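Local coordinates for nucleoporin NUP82 (Chaetomium thermophilum, PDB 5CWW), which probably serves as a structural component of the nuclear pore complex and as a docking partner for transport factors, this fragment being its N-terminal beta-propeller domain, at residues Val179-Gly184 / Ala257-Arg262; Pro215-Asp220 / Cys285-Gln290. All blocks are in the same frame, centred on the assembly; numbering follows the deposited sequence.

How the contacts relate
Both contacts join the same two neighbouring four-stranded antiparallel blades of the N-terminal beta-propeller, with centres about 13 Å apart. Contact 1 lies about 6 Å from the centre of the chain, at the ends of the first strands, 175-180 and 254-258, and in the loops that follow; contact 2, about 16 Å from that centre, sets the last strand of the first blade, 217-220, against the loop after strand 281-284 of the second. Along the chain the segments alternate, one from each contact in turn. His-181 and Leu-287 link them through a probable hydrogen bond from NE2 to O, and Leu-183 also packs on Leu-288. Inner and outer parts of the blade interface thus form one continuous seam.

Contact 1: residues Val179-Gly184 / Ala257-Arg262; sequences VWHPLG and ACFPTR
Phe-259 packs against Val-179, His-181 and Pro-182 where two adjacent blades of the beta-propeller meet and their first strands end and run into loops. Pro-182 lies over one face of the phenyl ring: its CD sits 3.8 Å from the centroid of the Phe-259 ring, a CH-pi contact set somewhat toward the rim. At the ring's outer end, His-181 CD2 comes within 3.4 Å of Phe-259 CZ, and the two aromatic planes meet obliquely at 50°. Val-179 completes this first shell, with CG2 3.8 Å from Phe-259 CD2 and CG1 directed at the carbonyl oxygen of Ala-257. Further along, the extended chain of Arg-262 passes Pro-182, CG against CB at 3.9 Å. The Pro-182 carbonyl oxygen stands over one face of the Arg-262 guanidinium, but the angle is too poor for a hydrogen bond and the arginine is poorly ordered.

Val-191 and Leu-272, one from each blade's second strand, also pack on Phe-259. With CG anti to the backbone N (chi1 -159°), the imidazole is held at both nitrogens: NE2 hydrogen-bonds to the Leu-287 carbonyl oxygen in the loop after strand 281-284, and within the type I turn from His-181 to Gly-184 the backbone N of Leu-183 donates to His-181 ND1 at 3.1 Å, the donor lying within 1° of the ring plane.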
loop_
_atom_site.group_PDB
_atom_site.type_symbol
_atom_site.label_atom_id
_atom_site.label_comp_id
_atom_site.label_asym_id
_atom_site.label_seq_id
_atom_site.Cartn_x
_atom_site.Cartn_y
_atom_site.Cartn_z
ATOM N N VAL B 179 1.342 8.118 0.703
ATOM C CA VAL B 179 2.127 8.317 -0.507
ATOM C C VAL B 179 1.470 9.365 -1.386
ATOM O O VAL B 179 0.256 9.361 -1.577
ATOM C CB VAL B 179 2.300 7.002 -1.302
ATOM C CG1 VAL B 179 3.182 6.031 -0.531
ATOM C CG2 VAL B 179 0.947 6.368 -1.609
ATOM N N TRP B 180 2.282 10.276 -1.906
ATOM C CA TRP B 180 1.783 11.355 -2.742
ATOM C C TRP B 180 1.528 10.817 -4.143
ATOM O O TRP B 180 2.301 10.006 -4.651
ATOM C CB TRP B 180 2.777 12.519 -2.765
ATOM C CG TRP B 180 3.008 13.109 -1.401
ATOM C CD1 TRP B 180 3.935 12.709 -0.479
ATOM C CD2 TRP B 180 2.287 14.194 -0.799
ATOM N NE1 TRP B 180 3.839 13.481 0.656
ATOM C CE2 TRP B 180 2.836 14.399 0.484
ATOM C CE3 TRP B 180 1.236 15.012 -1.221
ATOM C CZ2 TRP B 180 2.367 15.390 1.346
ATOM C CZ3 TRP B 180 0.771 15.995 -0.361
ATOM C CH2 TRP B 180 1.336 16.174 0.906
ATOM N N HIS B 181 0.440 11.256 -4.765
ATOM C CA HIS B 181 0.097 10.753 -6.089
ATOM C C HIS B 181 1.056 11.326 -7.136
ATOM O O HIS B 181 1.242 12.539 -7.197
ATOM C CB HIS B 181 -1.348 11.099 -6.452
ATOM C CG HIS B 181 -1.913 10.230 -7.531
ATOM N ND1 HIS B 181 -1.435 10.243 -8.823
ATOM C CD2 HIS B 181 -2.900 9.304 -7.505
ATOM C CE1 HIS B 181 -2.111 9.372 -9.550
ATOM N NE2 HIS B 181 -3.007 8.790 -8.775
ATOM N N PRO B 182 1.678 10.458 -7.955
ATOM C CA PRO B 182 2.643 10.916 -8.965
ATOM C C PRO B 182 2.075 11.953 -9.934
ATOM O O PRO B 182 2.836 12.723 -10.520
ATOM C CB PRO B 182 2.999 9.629 -9.722
ATOM C CG PRO B 182 2.686 8.529 -8.794
ATOM C CD PRO B 182 1.546 8.990 -7.950
ATOM N N LEU B 183 0.756 11.959 -10.102
ATOM C CA LEU B 183 0.103 12.812 -11.090
ATOM C C LEU B 183 -0.749 13.896 -10.435
ATOM O O LEU B 183 -1.511 14.585 -11.110
ATOM C CB LEU B 183 -0.766 11.964 -12.020
ATOM C CG LEU B 183 -0.058 10.793 -12.707
ATOM C CD1 LEU B 183 -1.039 10.022 -13.578
ATOM C CD2 LEU B 183 1.130 11.269 -13.526
ATOM N N GLY B 184 -0.616 14.045 -9.122
ATOM C CA GLY B 184 -1.375 15.044 -8.391
ATOM C C GLY B 184 -0.983 16.457 -8.775
ATOM O O GLY B 184 0.200 16.758 -8.918
ATOM N N ALA B 257 1.641 0.216 1.043
ATOM C CA ALA B 257 1.165 0.528 -0.295
ATOM C C ALA B 257 2.109 1.526 -0.946
ATOM O O ALA B 257 2.763 2.314 -0.260
ATOM C CB ALA B 257 -0.241 1.080 -0.250
ATOM N N CYS B 258 2.185 1.488 -2.271
ATOM C CA CYS B 258 3.027 2.423 -2.994
ATOM C C CYS B 258 2.523 2.645 -4.411
ATOM O O CYS B 258 1.791 1.820 -4.961
ATOM C CB CYS B 258 4.470 1.913 -3.031
ATOM S SG CYS B 258 4.684 0.407 -3.998
ATOM N N PHE B 259 2.897 3.790 -4.975
ATOM C CA PHE B 259 2.795 4.019 -6.406
ATOM C C PHE B 259 4.136 3.660 -7.023
ATOM O O PHE B 259 5.162 3.704 -6.341
ATOM C CB PHE B 259 2.440 5.472 -6.723
ATOM C CG PHE B 259 1.003 5.815 -6.472
ATOM C CD1 PHE B 259 0.012 5.376 -7.333
ATOM C CD2 PHE B 259 0.643 6.589 -5.384
ATOM C CE1 PHE B 259 -1.316 5.691 -7.108
ATOM C CE2 PHE B 259 -0.685 6.911 -5.153
ATOM C CZ PHE B 259 -1.665 6.459 -6.018
ATOM N N PRO B 260 4.141 3.297 -8.313
ATOM C CA PRO B 260 5.443 3.102 -8.943
ATOM C C PRO B 260 6.283 4.364 -8.891
ATOM O O PRO B 260 5.741 5.473 -8.841
ATOM C CB PRO B 260 5.081 2.739 -10.385
ATOM C CG PRO B 260 3.768 2.069 -10.262
ATOM C CD PRO B 260 3.045 2.826 -9.173
ATOM N N THR B 261 7.596 4.170 -8.862
ATOM C CA THR B 261 8.561 5.239 -9.060
ATOM C C THR B 261 8.131 6.045 -10.277
ATOM O O THR B 261 7.695 5.465 -11.270
ATOM C CB THR B 261 9.974 4.668 -9.267
ATOM O OG1 THR B 261 9.956 3.758 -10.374
ATOM C CG2 THR B 261 10.438 3.923 -8.024
ATOM N N ARG B 262 8.232 7.369 -10.220
ATOM C CA ARG B 262 7.719 8.170 -11.325
ATOM C C ARG B 262 8.662 8.067 -12.517
ATOM O O ARG B 262 9.569 7.234 -12.529
ATOM C CB ARG B 262 7.536 9.636 -10.922
ATOM C CG ARG B 262 6.365 10.316 -11.636
ATOM C CD ARG B 262 6.549 11.822 -11.755
ATOM N NE ARG B 262 5.458 12.443 -12.504
ATOM C CZ ARG B 262 5.345 13.750 -12.729
ATOM N NH1 ARG B 262 6.257 14.592 -12.261
ATOM N NH2 ARG B 262 4.315 14.218 -13.421
#

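Contact 2: residues Pro215-Asp220 / Cys285-Gln290; sequences PTLAID and CPLLPQ
Thr-216 to Ile-219 and Leu-287 to Gln-290 run in roughly opposite directions, 153° apart end to end, and no direct hydrogen bond joins them. The first segment enters the last strand of one propeller blade through a classic beta bulge, in which Thr-216 and Leu-217 both face Val-201; the second is a loop of the next blade. Leu-287 supplies the apolar centre. Its CD1 meets two methyl groups of the strand, Leu-217 CD2 at 4.0 Å and Ile-219 CD1 at 4.0 Å, so a single branch bridges two residues that point to the same side. With CG anti to the backbone N (chi1 -178°), Leu-287 extends its end toward the strand, although its CB does not point there. Leu-217 crosses it at a slant, whereas Ile-219 and Leu-287 lie antiparallel, each reaching past the other's end.

At the other end, the extended Gln-290 carries its amide slantwise across Thr-216, NE2 lying 3.7 Å from the CG2 methyl. A water donates to the Thr-216 carbonyl oxygen at 2.9 Å and, weakly, to Gln-290 OE1 at 3.2 Å. An alanine in place of Gln-290 would remove the amide, which would probably deprive this water of one acceptor and uncover the Thr-216 methyl. Glu-203 OE2 ties the same end more directly, accepting a hydrogen bond from Gln-290 N and making another with Thr-216 OG1. The chemistry is therefore divided: methyl groups meet in the more buried half, while the partly exposed end depends on a shared carboxylate, with the water adding a weaker link, so the segments are held by shape and intermediaries, not by direct polar bonds.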
loop_
_atom_site.group_PDB
_atom_site.type_symbol
_atom_site.label_atom_id
_atom_site.label_comp_id
_atom_site.label_asym_id
_atom_site.label_seq_id
_atom_site.Cartn_x
_atom_site.Cartn_y
_atom_site.Cartn_z
ATOM N N PRO B 215 -11.603 13.471 2.558
ATOM C CA PRO B 215 -10.997 13.063 1.289
ATOM C C PRO B 215 -11.952 13.247 0.114
ATOM O O PRO B 215 -13.166 13.268 0.306
ATOM C CB PRO B 215 -10.685 11.585 1.515
ATOM C CG PRO B 215 -11.745 11.130 2.463
ATOM C CD PRO B 215 -12.086 12.313 3.333
ATOM N N THR B 216 -11.398 13.381 -1.086
ATOM C CA THR B 216 -12.198 13.495 -2.299
ATOM C C THR B 216 -12.711 12.118 -2.714
ATOM O O THR B 216 -13.755 11.998 -3.356
ATOM C CB THR B 216 -11.390 14.116 -3.450
ATOM O OG1 THR B 216 -10.249 13.294 -3.732
ATOM C CG2 THR B 216 -10.925 15.518 -3.085
ATOM N N LEU B 217 -11.956 11.085 -2.351
ATOM C CA LEU B 217 -12.304 9.707 -2.684
ATOM C C LEU B 217 -11.953 8.788 -1.521
ATOM O O LEU B 217 -10.894 8.927 -0.911
ATOM C CB LEU B 217 -11.573 9.253 -3.950
ATOM C CG LEU B 217 -11.941 7.881 -4.521
ATOM C CD1 LEU B 217 -13.383 7.859 -5.010
ATOM C CD2 LEU B 217 -10.988 7.503 -5.649
ATOM N N ALA B 218 -12.853 7.861 -1.213
ATOM C CA ALA B 218 -12.649 6.910 -0.128
ATOM C C ALA B 218 -13.139 5.542 -0.569
ATOM O O ALA B 218 -14.315 5.374 -0.890
ATOM C CB ALA B 218 -13.370 7.358 1.131
ATOM N N ILE B 219 -12.233 4.569 -0.578
ATOM C CA ILE B 219 -12.532 3.237 -1.087
ATOM C C ILE B 219 -12.274 2.178 -0.025
ATOM O O ILE B 219 -11.156 2.052 0.474
ATOM C CB ILE B 219 -11.681 2.899 -2.332
ATOM C CG1 ILE B 219 -11.836 3.984 -3.402
ATOM C CG2 ILE B 219 -12.079 1.534 -2.897
ATOM C CD1 ILE B 219 -10.802 3.900 -4.507
ATOM N N ASP B 220 -13.306 1.410 0.304
ATOM C CA ASP B 220 -13.149 0.247 1.166
ATOM C C ASP B 220 -12.845 -0.969 0.299
ATOM O O ASP B 220 -13.742 -1.535 -0.328
ATOM C CB ASP B 220 -14.410 0.019 2.000
ATOM C CG ASP B 220 -14.215 -1.018 3.094
ATOM O OD1 ASP B 220 -13.219 -1.775 3.045
ATOM O OD2 ASP B 220 -15.067 -1.079 4.005
ATOM N N CYS B 285 -6.051 0.061 -10.529
ATOM C CA CYS B 285 -5.722 0.857 -11.705
ATOM C C CYS B 285 -6.935 1.059 -12.611
ATOM O O CYS B 285 -7.623 0.095 -12.935
ATOM C CB CYS B 285 -4.596 0.182 -12.489
ATOM S SG CYS B 285 -4.211 0.966 -14.059
ATOM N N PRO B 286 -7.194 2.307 -13.045
ATOM C CA PRO B 286 -6.464 3.555 -12.796
ATOM C C PRO B 286 -6.991 4.340 -11.595
ATOM O O PRO B 286 -8.166 4.708 -11.577
ATOM C CB PRO B 286 -6.694 4.338 -14.085
ATOM C CG PRO B 286 -8.061 3.932 -14.513
ATOM C CD PRO B 286 -8.300 2.526 -13.994
ATOM N N LEU B 287 -6.128 4.594 -10.616
ATOM C CA LEU B 287 -6.501 5.374 -9.442
ATOM C C LEU B 287 -6.041 6.816 -9.613
ATOM O O LEU B 287 -4.840 7.095 -9.597
ATOM C CB LEU B 287 -5.895 4.769 -8.174
ATOM C CG LEU B 287 -6.258 5.471 -6.863
ATOM C CD1 LEU B 287 -7.748 5.344 -6.570
ATOM C CD2 LEU B 287 -5.435 4.915 -5.712
ATOM N N LEU B 288 -6.999 7.723 -9.778
ATOM C CA LEU B 288 -6.702 9.134 -10.002
ATOM C C LEU B 288 -7.472 10.032 -9.038
ATOM O O LEU B 288 -8.603 9.719 -8.662
ATOM C CB LEU B 288 -7.039 9.524 -11.444
ATOM C CG LEU B 288 -6.100 9.031 -12.547
ATOM C CD1 LEU B 288 -6.717 9.299 -13.910
ATOM C CD2 LEU B 288 -4.739 9.699 -12.445
ATOM N N PRO B 289 -6.866 11.157 -8.632
ATOM C CA PRO B 289 -7.663 12.175 -7.941
ATOM C C PRO B 289 -8.625 12.855 -8.913
ATOM O O PRO B 289 -8.566 12.572 -10.110
ATOM C CB PRO B 289 -6.611 13.153 -7.403
ATOM C CG PRO B 289 -5.395 12.910 -8.217
ATOM C CD PRO B 289 -5.429 11.480 -8.628
ATOM N N GLN B 290 -9.498 13.724 -8.409
ATOM C CA GLN B 290 -10.487 14.395 -9.250
ATOM C C GLN B 290 -9.826 15.159 -10.388
ATOM O O GLN B 290 -10.383 15.270 -11.480
ATOM C CB GLN B 290 -11.341 15.354 -8.419
ATOM C CG GLN B 290 -12.224 14.663 -7.403
ATOM C CD GLN B 290 -13.131 15.625 -6.663
ATOM O OE1 GLN B 290 -14.334 15.390 -6.540
ATOM N NE2 GLN B 290 -12.558 16.711 -6.157
HETATM O O HOH W 1 -13.941 12.220 -6.229
#